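Local coordinates for dihydrodipicolinate synthase family protein (Sinorhizobium meliloti, PDB 4DNH) that is of unknown function but folds as a TIM barrel and may be an enzyme related to dihydrodipicolinate synthase, at residues 91-96 and 143-148; 122-125 and 129-132; 137-142 and 153-158; 159-164 and 173-178; 188-193 and 209-214. One frame throughout, in Å; residues are numbered along the deposited sequence.

How the contacts relate
The five contacts follow the chain round part of the wall of an eight-stranded parallel barrel. Contact 2 is nested inside the loop closed by contact 1; contacts 1 and 3 alternate along the chain and share helix 132-148, their centres about 9 Å apart. Contact 3 reaches strand 153-155, which leads on to helix 159-164 of contact 4, again about 9 Å between centres. Contact 5 lies farther on, on strand 186-191, the neighbour of strand 153-155; a probable backbone hydrogen bond runs from His189 N to Leu155 O, 3.0 Å. Contacts 1 and 4 thus pack helix on helix, contacts 3 and 5 fasten helices to the barrel wall, and contact 2 bridges a single loop.

Contact 1 of 5, residues 91-96 and 143-148; sequences LGWPEA and IEAIEA
Trp93 lies in the first turn of helix 93-108, with Gly92 at the N-cap, while Ala145 and Ile146 stand on helix 132-148. The turns carrying them are regular: Ala96 N bonds to Gly92 O at 2.9 Å, and Glu147 N to Ile143 O at the same length. No hydrogen bond passes between the two segments, so side chains alone carry the contact. The indole does the reaching. With CG anti to the backbone N (chi1 168°), it extends from its helix until the benzene half of the ring meets helix 132-148. CB of Ala145 sits at the ring edge, in the plane, 3.9 Å from CZ2 of Trp93. Ile146 adds a looser touch: its CD1 approaches Trp93 CH2 at 4.4 Å, from an oblique direction. The total interface is small, 97 Å², which fits an edge-on meeting of a ring with a methyl group. His123 meets the same indole, with the two ring planes at about 35°. Deeper in, Ile146 rests on Cys117 and Ala119 of strand 115-119 and on Ile100 of helix 93-108, which places the contact between two successive outer helices of the TIM barrel, over the strand that comes between them in the chain.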
# COMPACT_ATOMS: atom_id res chain seq x y z
N LEU A 91 8.53 -6.51 8.83
CA LEU A 91 8.66 -7.62 7.90
C LEU A 91 10.06 -7.65 7.32
O LEU A 91 10.37 -6.87 6.44
CB LEU A 91 7.60 -7.52 6.80
CG LEU A 91 7.50 -8.76 5.90
CD1 LEU A 91 6.71 -9.85 6.60
CD2 LEU A 91 6.87 -8.46 4.55
N GLY A 92 10.92 -8.53 7.82
CA GLY A 92 12.28 -8.61 7.29
C GLY A 92 12.30 -9.13 5.86
O GLY A 92 11.28 -9.58 5.31
N TRP A 93 13.48 -9.07 5.24
CA TRP A 93 13.67 -9.60 3.91
C TRP A 93 13.36 -11.08 3.81
O TRP A 93 12.65 -11.48 2.91
CB TRP A 93 15.07 -9.26 3.41
CG TRP A 93 15.49 -9.99 2.15
CD1 TRP A 93 16.65 -10.72 1.95
CD2 TRP A 93 14.76 -10.09 0.87
NE1 TRP A 93 16.69 -11.24 0.68
CE2 TRP A 93 15.59 -10.91 -0.02
CE3 TRP A 93 13.54 -9.60 0.39
CZ2 TRP A 93 15.21 -11.21 -1.32
CZ3 TRP A 93 13.16 -9.92 -0.92
CH2 TRP A 93 13.98 -10.71 -1.75
N PRO A 94 13.85 -11.92 4.76
CA PRO A 94 13.54 -13.36 4.64
C PRO A 94 12.04 -13.67 4.52
O PRO A 94 11.63 -14.46 3.67
CB PRO A 94 14.12 -13.94 5.94
CG PRO A 94 15.28 -13.05 6.23
CD PRO A 94 14.80 -11.66 5.87
N GLU A 95 11.24 -13.04 5.38
CA GLU A 95 9.80 -13.20 5.36
C GLU A 95 9.17 -12.55 4.13
O GLU A 95 8.18 -13.05 3.61
CB GLU A 95 9.21 -12.60 6.63
CG GLU A 95 9.60 -13.31 7.90
CD GLU A 95 11.00 -12.97 8.40
OE1 GLU A 95 11.46 -11.80 8.26
OE2 GLU A 95 11.64 -13.88 8.95
N ALA A 96 9.74 -11.44 3.67
CA ALA A 96 9.30 -10.76 2.46
C ALA A 96 9.54 -11.62 1.21
O ALA A 96 8.65 -11.74 0.36
CB ALA A 96 9.98 -9.40 2.33
N ILE A 143 16.52 -8.52 -6.42
CA ILE A 143 16.00 -8.55 -7.79
C ILE A 143 16.13 -9.94 -8.42
O ILE A 143 15.18 -10.45 -9.02
CB ILE A 143 16.67 -7.47 -8.69
CG1 ILE A 143 16.07 -6.10 -8.37
CG2 ILE A 143 16.52 -7.79 -10.18
CD1 ILE A 143 16.95 -4.94 -8.76
N GLU A 144 17.30 -10.56 -8.26
CA GLU A 144 17.53 -11.89 -8.83
C GLU A 144 16.66 -12.93 -8.14
O GLU A 144 16.07 -13.79 -8.80
CB GLU A 144 19.01 -12.27 -8.78
CG GLU A 144 19.85 -11.62 -9.88
CD GLU A 144 21.35 -11.72 -9.66
OE1 GLU A 144 21.78 -12.13 -8.55
OE2 GLU A 144 22.11 -11.39 -10.60
N ALA A 145 16.56 -12.83 -6.82
CA ALA A 145 15.67 -13.70 -6.05
C ALA A 145 14.24 -13.65 -6.58
O ALA A 145 13.63 -14.70 -6.83
CB ALA A 145 15.72 -13.34 -4.58
N ILE A 146 13.73 -12.44 -6.81
CA ILE A 146 12.35 -12.25 -7.30
C ILE A 146 12.16 -12.77 -8.73
O ILE A 146 11.24 -13.57 -9.00
CB ILE A 146 11.87 -10.79 -7.14
CG1 ILE A 146 11.67 -10.46 -5.66
CG2 ILE A 146 10.55 -10.59 -7.87
CD1 ILE A 146 11.94 -9.02 -5.30
N GLU A 147 13.02 -12.33 -9.63
CA GLU A 147 12.98 -12.78 -11.02
C GLU A 147 13.06 -14.29 -11.14
O GLU A 147 12.42 -14.87 -12.01
CB GLU A 147 14.09 -12.10 -11.82
CG GLU A 147 13.78 -10.64 -12.12
CD GLU A 147 14.89 -9.91 -12.85
OE1 GLU A 147 16.04 -10.39 -12.86
OE2 GLU A 147 14.59 -8.84 -13.42
N ALA A 148 13.82 -14.94 -10.25
CA ALA A 148 13.90 -16.41 -10.26
C ALA A 148 12.55 -17.08 -9.99
O ALA A 148 12.35 -18.22 -10.36
CB ALA A 148 14.97 -16.92 -9.29

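Contact 2 of 5, residues 122-125 and 129-132; sequences DHLA and DVSI
Leu124 and Val130 meet within the loop that leads from strand 115-119 to helix 132-148, one of the beta-alpha loops of the TIM barrel. These loops follow the C-terminal ends of the strands, the end where enzymes of this fold carry their active sites, although no such role is established for this loop. The segments do not run side by side: the closest pair of CA atoms, Ala125 and Val130, is 8.2 Å apart, and no hydrogen bond joins the two segments.

The apolar part consists of two side chains reaching toward each other, tip to tip. Leu124 CD2 meets Val130 CG1 at 4.2 Å, the leucine being stretched away from its own backbone N by a chi1 of 179°. Ala160 and Ala138 border this pair: Leu124 touches both and Val130 touches Ala160, so the bridge across the loop rests on helices 159-164 and 132-148.

Polar bonds fix the flanks of the loop. Asp122 forms a salt bridge through OD2 with Arg87 and accepts a hydrogen bond at OD1 from Gln142, which also bonds His123. On the other side, Ser131 occupies the N-cap of helix 132-148, its side chain capping a backbone N of the first turn; Asp134 accepts a bond from Ser131 N in return, consistent with a capping box.

The remaining touch joins backbone to side chain: the second methyl of Val130, CG2, packs against the carbonyl oxygen of Ala125, with 3.5 Å between CG2 and that O.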
# COMPACT_ATOMS: atom_id res chain seq x y z
N ASP A 122 16.48 -3.66 2.01
CA ASP A 122 16.14 -3.83 3.43
C ASP A 122 16.91 -4.88 4.25
O ASP A 122 16.81 -4.90 5.48
CB ASP A 122 14.62 -3.98 3.63
CG ASP A 122 13.98 -4.96 2.65
OD1 ASP A 122 14.30 -4.94 1.45
OD2 ASP A 122 13.11 -5.74 3.09
N HIS A 123 17.70 -5.74 3.61
CA HIS A 123 18.56 -6.67 4.36
C HIS A 123 19.90 -6.06 4.73
O HIS A 123 20.75 -6.73 5.31
CB HIS A 123 18.73 -7.99 3.62
CG HIS A 123 19.49 -7.86 2.33
ND1 HIS A 123 18.91 -7.42 1.21
CD2 HIS A 123 20.82 -8.12 2.02
CE1 HIS A 123 19.82 -7.40 0.22
NE2 HIS A 123 20.99 -7.83 0.72
N LEU A 124 20.09 -4.79 4.38
CA LEU A 124 21.36 -4.11 4.58
C LEU A 124 21.20 -2.89 5.49
O LEU A 124 20.49 -1.94 5.16
CB LEU A 124 21.95 -3.68 3.24
CG LEU A 124 23.27 -2.92 3.22
CD1 LEU A 124 24.38 -3.74 3.87
CD2 LEU A 124 23.64 -2.54 1.79
N ALA A 125 21.89 -2.94 6.64
CA ALA A 125 21.84 -1.88 7.64
C ALA A 125 22.55 -0.63 7.13
O ALA A 125 23.68 -0.72 6.65
CB ALA A 125 22.49 -2.37 8.94
N ASP A 129 30.10 3.18 6.70
CA ASP A 129 31.07 2.70 5.71
C ASP A 129 30.48 1.64 4.78
O ASP A 129 31.20 0.81 4.21
CB ASP A 129 32.37 2.21 6.39
CG ASP A 129 32.10 1.38 7.65
OD1 ASP A 129 31.01 0.76 7.74
OD2 ASP A 129 32.98 1.36 8.54
N VAL A 130 29.16 1.68 4.64
CA VAL A 130 28.44 0.94 3.62
C VAL A 130 28.69 1.64 2.29
O VAL A 130 28.46 2.85 2.17
CB VAL A 130 26.93 0.88 3.94
CG1 VAL A 130 26.09 0.74 2.68
CG2 VAL A 130 26.63 -0.26 4.91
N SER A 131 29.18 0.90 1.29
CA SER A 131 29.58 1.49 0.00
C SER A 131 28.49 1.38 -1.06
O SER A 131 27.54 0.61 -0.90
CB SER A 131 30.90 0.86 -0.50
OG SER A 131 30.73 -0.51 -0.84
N ILE A 132 28.64 2.14 -2.14
CA ILE A 132 27.75 2.06 -3.30
C ILE A 132 27.70 0.65 -3.91
O ILE A 132 26.63 0.18 -4.29
CB ILE A 132 28.12 3.13 -4.37
CG1 ILE A 132 27.83 4.53 -3.83
CG2 ILE A 132 27.37 2.90 -5.68
CD1 ILE A 132 28.86 5.56 -4.26

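Contact 3 of 5, residues 137-142 and 153-158; sequences AAYESQ and IILMAS
Tyr139 and Leu155 cross at about a right angle, and the phenol then carries on past the leucine to the backbone beyond the strand. The tyrosine comes from helix 132-148 and the leucine from strand 153-155, both elements of the beta-alpha-beta unit that starts with strand 115-119 of the TIM barrel. One methyl makes the apolar touch: Leu155 CD1 lies 3.6 Å from both CD1 and CE1 of the Tyr139 ring, arriving obliquely. Two torsions of the leucine place it there: chi1 of -170° sends CG toward the ring and chi2 of 61° turns CD1 onto it.

At the far end of the ring, Tyr139 OH donates to the carbonyl oxygen of Met156 (a selenomethionine) at 2.9 Å. The acceptor lies at the ring edge, close to its plane; the donor in turn lies in the carbonyl plane, with a C=O...donor angle of 154°, and is therefore not far from straight in front of the oxygen. Next to this bond, Ser158 CB lies 3.1 Å from Tyr139 OH, a close non-bonded packing contact, while Ser158 OG caps Leu161 N in the following helix. Tyr175 and Val178 of helix 168-181 also pack against Tyr139.

If a phenylalanine stood in place of Tyr139, the carbonyl of Met156 would probably be left without this donor in a buried setting. The chemistry thus combines two tasks: a methyl-ring touch packs helix against strand, and one hydroxyl satisfies a buried backbone oxygen just past the end of strand 153-155, tying the start of the next loop to the helix.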
# COMPACT_ATOMS: atom_id res chain seq x y z
N ALA A 137 24.93 -4.60 -4.86
CA ALA A 137 24.88 -6.02 -4.53
C ALA A 137 23.56 -6.35 -3.82
O ALA A 137 22.91 -7.35 -4.12
CB ALA A 137 26.09 -6.43 -3.69
N ALA A 138 23.15 -5.48 -2.90
CA ALA A 138 21.90 -5.65 -2.18
C ALA A 138 20.69 -5.66 -3.14
O ALA A 138 19.88 -6.60 -3.09
CB ALA A 138 21.76 -4.56 -1.13
N TYR A 139 20.58 -4.65 -4.00
CA TYR A 139 19.53 -4.61 -5.02
C TYR A 139 19.51 -5.84 -5.92
O TYR A 139 18.47 -6.49 -6.08
CB TYR A 139 19.67 -3.38 -5.91
CG TYR A 139 18.94 -2.15 -5.42
CD1 TYR A 139 17.55 -2.15 -5.29
CD2 TYR A 139 19.63 -1.00 -5.10
CE1 TYR A 139 16.88 -1.02 -4.83
CE2 TYR A 139 18.97 0.13 -4.64
CZ TYR A 139 17.61 0.12 -4.51
OH TYR A 139 16.98 1.26 -4.06
N GLU A 140 20.64 -6.17 -6.51
CA GLU A 140 20.67 -7.30 -7.44
C GLU A 140 20.35 -8.62 -6.75
O GLU A 140 19.71 -9.50 -7.34
CB GLU A 140 21.95 -7.34 -8.28
CG GLU A 140 23.25 -7.67 -7.56
CD GLU A 140 24.46 -7.54 -8.48
OE1 GLU A 140 24.98 -8.60 -8.93
OE2 GLU A 140 24.88 -6.40 -8.78
N SER A 141 20.74 -8.74 -5.48
CA SER A 141 20.47 -9.95 -4.71
C SER A 141 18.95 -10.19 -4.64
O SER A 141 18.47 -11.27 -4.97
CB SER A 141 21.07 -9.83 -3.31
OG SER A 141 20.89 -11.01 -2.55
N GLN A 142 18.21 -9.16 -4.23
CA GLN A 142 16.76 -9.25 -4.11
C GLN A 142 16.08 -9.34 -5.47
O GLN A 142 15.15 -10.14 -5.64
CB GLN A 142 16.17 -8.08 -3.33
CG GLN A 142 16.74 -7.86 -1.94
CD GLN A 142 15.78 -7.10 -1.04
OE1 GLN A 142 14.69 -6.70 -1.46
NE2 GLN A 142 16.18 -6.90 0.21
N ILE A 153 9.01 -6.59 -10.84
CA ILE A 153 9.57 -5.87 -9.71
C ILE A 153 8.96 -4.50 -9.49
O ILE A 153 8.65 -3.79 -10.45
CB ILE A 153 11.10 -5.69 -9.90
CG1 ILE A 153 11.84 -7.00 -9.61
CG2 ILE A 153 11.65 -4.57 -9.00
CD1 ILE A 153 12.13 -7.78 -10.86
N ILE A 154 8.76 -4.15 -8.23
CA ILE A 154 8.52 -2.78 -7.81
C ILE A 154 9.80 -2.38 -7.11
O ILE A 154 10.14 -2.97 -6.09
CB ILE A 154 7.37 -2.65 -6.81
CG1 ILE A 154 6.04 -3.01 -7.46
CG2 ILE A 154 7.30 -1.22 -6.27
CD1 ILE A 154 4.92 -3.25 -6.47
N LEU A 155 10.52 -1.42 -7.67
CA LEU A 155 11.84 -1.11 -7.18
C LEU A 155 11.74 -0.12 -6.02
O LEU A 155 11.43 1.06 -6.20
CB LEU A 155 12.72 -0.58 -8.30
CG LEU A 155 14.20 -0.43 -8.00
CD1 LEU A 155 14.80 -1.78 -7.64
CD2 LEU A 155 14.91 0.18 -9.19
N MSE A 156 12.01 -0.63 -4.82
CA MSE A 156 11.81 0.14 -3.60
C MSE A 156 12.98 1.06 -3.33
O MSE A 156 14.10 0.82 -3.80
CB MSE A 156 11.58 -0.84 -2.45
CG MSE A 156 10.17 -1.41 -2.59
SE MSE A 156 9.86 -2.74 -1.16
CE MSE A 156 8.99 -1.57 0.18
N ALA A 157 12.71 2.13 -2.58
CA ALA A 157 13.74 3.06 -2.16
C ALA A 157 14.60 2.37 -1.11
O ALA A 157 14.14 1.44 -0.44
CB ALA A 157 13.13 4.33 -1.61
N SER A 158 15.84 2.81 -0.98
CA SER A 158 16.84 2.12 -0.18
C SER A 158 17.35 2.96 1.01
O SER A 158 17.85 4.08 0.84
CB SER A 158 17.98 1.66 -1.10
OG SER A 158 19.22 1.49 -0.43

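Contact 4 of 5, residues 159-164 and 173-178; sequences RALAAA and RVYDRV
The flat group here is the ring of Tyr175, which CD2 of Leu161 approaches obliquely, 4.1 Å from Tyr175 CE1. A second ring, that of Trp203, meets Tyr175 with its plane at about 45°. The setting is the TIM barrel's connection after strand 153-155, where the short helix 159-164 precedes helix 168-181 and leans on it. Within residues 159-164 and 173-178 the closest CA atoms are those of Leu161 and Val174, 8.8 Å apart, a distance spanned by side chains.

Leu161 and Val174 do this by reaching toward each other, tip to tip. Leu161 CD1 meets Val174 CG2 at 3.9 Å. A chi1 of -179° keeps the leucine extended, which carries both methyl groups out toward the facing helix. All three touching residues are buried, and no hydrogen bond crosses, so the 109 Å² interface is apolar.

The polar end of Tyr175 is engaged separately: its OH hydrogen-bonds Tyr202 OH. Val174 also touches Ile132 of helix 132-148, extending the apolar cluster to that helix, two helices back in the chain from helix 168-181.

The leucine's branches divide the work: CD1 faces one methyl of Val174, while CD2 is shared, at 4.1 Å from Val174 CG1 as well as from the tyrosine ring carbon already named.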
# COMPACT_ATOMS: atom_id res chain seq x y z
N ARG A 159 17.19 2.39 2.21
CA ARG A 159 17.61 2.99 3.48
C ARG A 159 19.12 3.29 3.44
O ARG A 159 19.55 4.39 3.77
CB ARG A 159 17.28 2.00 4.62
CG ARG A 159 16.38 2.44 5.78
CD ARG A 159 14.96 2.76 5.33
NE ARG A 159 13.78 2.14 5.98
CZ ARG A 159 13.72 1.28 7.01
NH1 ARG A 159 12.52 0.85 7.39
NH2 ARG A 159 14.81 0.85 7.65
N ALA A 160 19.93 2.31 3.00
CA ALA A 160 21.40 2.43 3.02
C ALA A 160 21.92 3.49 2.05
O ALA A 160 22.94 4.15 2.32
CB ALA A 160 22.04 1.08 2.72
N LEU A 161 21.22 3.63 0.92
CA LEU A 161 21.55 4.63 -0.09
C LEU A 161 21.22 6.05 0.39
O LEU A 161 22.04 6.97 0.21
CB LEU A 161 20.87 4.29 -1.42
CG LEU A 161 21.13 5.22 -2.63
CD1 LEU A 161 22.57 5.22 -3.10
CD2 LEU A 161 20.19 4.86 -3.76
N ALA A 162 20.06 6.24 1.02
CA ALA A 162 19.69 7.54 1.61
C ALA A 162 20.72 8.07 2.63
O ALA A 162 20.84 9.28 2.82
CB ALA A 162 18.30 7.50 2.23
N ALA A 163 21.45 7.16 3.27
CA ALA A 163 22.50 7.47 4.24
C ALA A 163 23.90 7.52 3.64
O ALA A 163 24.79 8.16 4.18
CB ALA A 163 22.47 6.47 5.39
N ALA A 164 24.12 6.83 2.52
CA ALA A 164 25.45 6.83 1.91
C ALA A 164 25.62 7.88 0.81
O ALA A 164 26.73 8.38 0.60
CB ALA A 164 25.80 5.44 1.39
N ARG A 173 23.86 6.85 -10.62
CA ARG A 173 24.72 5.68 -10.87
C ARG A 173 24.08 4.37 -10.43
O ARG A 173 24.14 3.37 -11.15
CB ARG A 173 26.08 5.85 -10.20
CG ARG A 173 27.07 6.68 -11.00
CD ARG A 173 28.17 7.23 -10.10
NE ARG A 173 28.54 8.60 -10.45
CZ ARG A 173 29.15 9.46 -9.64
NH1 ARG A 173 29.43 10.68 -10.06
NH2 ARG A 173 29.46 9.11 -8.40
N VAL A 174 23.48 4.37 -9.24
CA VAL A 174 22.84 3.18 -8.68
C VAL A 174 21.68 2.75 -9.56
O VAL A 174 21.66 1.62 -10.05
CB VAL A 174 22.43 3.38 -7.21
CG1 VAL A 174 21.43 2.33 -6.76
CG2 VAL A 174 23.66 3.35 -6.31
N TYR A 175 20.73 3.65 -9.79
CA TYR A 175 19.60 3.35 -10.68
C TYR A 175 20.01 3.11 -12.15
O TYR A 175 19.26 2.51 -12.92
CB TYR A 175 18.52 4.43 -10.55
CG TYR A 175 17.74 4.33 -9.26
CD1 TYR A 175 18.25 4.84 -8.07
CD2 TYR A 175 16.49 3.71 -9.22
CE1 TYR A 175 17.54 4.75 -6.89
CE2 TYR A 175 15.77 3.62 -8.05
CZ TYR A 175 16.30 4.13 -6.88
OH TYR A 175 15.59 4.05 -5.69
N ASP A 176 21.20 3.57 -12.52
CA ASP A 176 21.73 3.29 -13.85
C ASP A 176 22.14 1.82 -13.96
O ASP A 176 21.77 1.15 -14.94
CB ASP A 176 22.88 4.26 -14.20
CG ASP A 176 23.61 3.88 -15.49
OD1 ASP A 176 22.95 3.64 -16.54
OD2 ASP A 176 24.86 3.84 -15.46
N ARG A 177 22.86 1.29 -12.97
CA ARG A 177 23.24 -0.11 -13.02
C ARG A 177 22.04 -1.02 -12.79
O ARG A 177 21.78 -1.92 -13.59
CB ARG A 177 24.39 -0.44 -12.05
CG ARG A 177 25.08 -1.77 -12.40
CD ARG A 177 26.56 -1.77 -12.06
NE ARG A 177 27.31 -0.77 -12.82
CZ ARG A 177 28.56 -0.38 -12.55
NH1 ARG A 177 29.22 -0.89 -11.52
NH2 ARG A 177 29.14 0.55 -13.31
N VAL A 178 21.29 -0.76 -11.73
CA VAL A 178 20.10 -1.53 -11.40
C VAL A 178 19.16 -1.66 -12.60
O VAL A 178 18.84 -2.79 -13.01
CB VAL A 178 19.37 -0.97 -10.16
CG1 VAL A 178 18.02 -1.65 -9.96
CG2 VAL A 178 20.22 -1.13 -8.90

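Contact 5 of 5, residues 188-193 and 209-214; sequences IHWLGE and MAAMKT
Trp190 on strand 186-191 and Met212 on helix 208-221 are the nearest pair of backbone positions, with CA atoms 9.7 Å apart, a spacing that leaves room for a large side chain between strand and helix. Both elements belong to the beta-alpha-beta unit that ends in strand 226-232 of the TIM barrel, and Trp190 shares backbone hydrogen bonds with Lys230 and Ser232 of that strand.

The indole fills the space. Its chi1 of -171° sends the ring straight out from the strand so that its benzene half leads. Three ring carbons touch the helix. CZ2 of Trp190 lies 3.9 Å from CB of Ala211, which approaches obliquely. CH2 of Trp190 sits 3.7 Å from the backbone N of Met212, a packing contact and not a hydrogen bond. CZ3 of Trp190 reaches CG of Met212 (a selenomethionine) at 4.0 Å, and this carbon lies at the ring edge, in the plane; the two side chains cross at about a right angle. Beyond CG the methionine chain leads away from the strand.

Trp203 meets the indole edge-to-face, and Ile231 and His208 also pack against it, so further residues hold the ring. Replacing Trp190 with an alanine would probably open a gap between strand and helix, leaving Ala211 and the Met212 CG without their partner. Ile188 on Leu219 adds to the strand-helix packing. With all three touching residues buried and no hydrogen bond across, what joins these two segments is van der Waals contact made by the benzene half of one indole.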
# COMPACT_ATOMS: atom_id res chain seq x y z
N ILE A 188 9.02 2.15 -10.21
CA ILE A 188 9.89 2.81 -9.25
C ILE A 188 9.06 3.40 -8.13
O ILE A 188 8.03 4.04 -8.35
CB ILE A 188 10.74 3.90 -9.92
CG1 ILE A 188 11.79 3.27 -10.83
CG2 ILE A 188 11.40 4.79 -8.87
CD1 ILE A 188 12.72 4.25 -11.51
N HIS A 189 9.52 3.19 -6.91
CA HIS A 189 8.80 3.69 -5.77
C HIS A 189 9.54 4.79 -5.05
O HIS A 189 10.65 4.60 -4.54
CB HIS A 189 8.46 2.53 -4.86
CG HIS A 189 7.57 2.91 -3.72
ND1 HIS A 189 7.46 2.16 -2.61
CD2 HIS A 189 6.73 4.01 -3.53
CE1 HIS A 189 6.60 2.74 -1.76
NE2 HIS A 189 6.15 3.87 -2.33
N TRP A 190 8.93 5.97 -5.04
CA TRP A 190 9.36 7.10 -4.24
C TRP A 190 8.51 7.17 -3.00
O TRP A 190 7.39 7.68 -3.02
CB TRP A 190 9.25 8.37 -5.05
CG TRP A 190 9.88 9.56 -4.37
CD1 TRP A 190 10.44 9.61 -3.10
CD2 TRP A 190 9.97 10.93 -4.89
NE1 TRP A 190 10.88 10.87 -2.81
CE2 TRP A 190 10.63 11.71 -3.84
CE3 TRP A 190 9.60 11.55 -6.07
CZ2 TRP A 190 10.89 13.07 -4.00
CZ3 TRP A 190 9.87 12.92 -6.22
CH2 TRP A 190 10.50 13.66 -5.21
N LEU A 191 9.04 6.62 -1.90
CA LEU A 191 8.36 6.55 -0.61
C LEU A 191 8.78 7.75 0.26
O LEU A 191 9.96 7.92 0.54
CB LEU A 191 8.78 5.24 0.08
CG LEU A 191 8.16 4.71 1.38
CD1 LEU A 191 6.65 4.56 1.29
CD2 LEU A 191 8.80 3.37 1.74
N GLY A 192 7.81 8.57 0.68
CA GLY A 192 8.11 9.76 1.50
C GLY A 192 8.49 9.48 2.96
O GLY A 192 8.26 8.39 3.47
N GLU A 193 9.08 10.49 3.61
CA GLU A 193 9.60 10.36 4.98
C GLU A 193 8.56 10.15 6.08
O GLU A 193 8.89 9.73 7.19
CB GLU A 193 10.56 11.51 5.36
CG GLU A 193 10.18 12.90 4.90
CD GLU A 193 10.76 13.24 3.54
OE1 GLU A 193 9.98 13.31 2.56
OE2 GLU A 193 12.00 13.42 3.43
N MSE A 209 10.91 19.28 -4.71
CA MSE A 209 10.81 19.82 -6.07
C MSE A 209 12.10 19.64 -6.83
O MSE A 209 12.10 19.56 -8.06
CB MSE A 209 10.45 21.31 -6.06
CG MSE A 209 8.99 21.58 -5.70
SE MSE A 209 7.71 20.49 -6.75
CE MSE A 209 7.95 21.36 -8.51
N ALA A 210 13.21 19.60 -6.10
CA ALA A 210 14.52 19.45 -6.71
C ALA A 210 14.88 17.97 -6.83
O ALA A 210 15.51 17.57 -7.80
CB ALA A 210 15.57 20.21 -5.91
N ALA A 211 14.48 17.18 -5.85
CA ALA A 211 14.59 15.73 -5.91
C ALA A 211 13.80 15.15 -7.10
O ALA A 211 14.25 14.21 -7.76
CB ALA A 211 14.14 15.11 -4.60
N MSE A 212 12.63 15.74 -7.38
CA MSE A 212 11.82 15.39 -8.55
C MSE A 212 12.63 15.43 -9.83
O MSE A 212 12.54 14.51 -10.64
CB MSE A 212 10.68 16.39 -8.64
CG MSE A 212 9.40 15.69 -9.06
SE MSE A 212 8.03 16.97 -9.68
CE MSE A 212 9.08 17.98 -11.01
N LYS A 213 13.43 16.49 -10.01
CA LYS A 213 14.30 16.66 -11.19
C LYS A 213 15.21 15.46 -11.43
O LYS A 213 15.31 14.96 -12.55
CB LYS A 213 15.14 17.94 -11.02
CG LYS A 213 15.81 18.47 -12.28
CD LYS A 213 17.00 19.36 -11.92
CE LYS A 213 16.89 20.76 -12.52
NZ LYS A 213 17.01 20.80 -14.00
N THR A 214 15.88 15.01 -10.37
CA THR A 214 16.78 13.86 -10.43
C THR A 214 16.00 12.61 -10.77
O THR A 214 16.47 11.76 -11.54
CB THR A 214 17.49 13.64 -9.09
OG1 THR A 214 17.90 14.89 -8.54
CG2 THR A 214 18.71 12.75 -9.24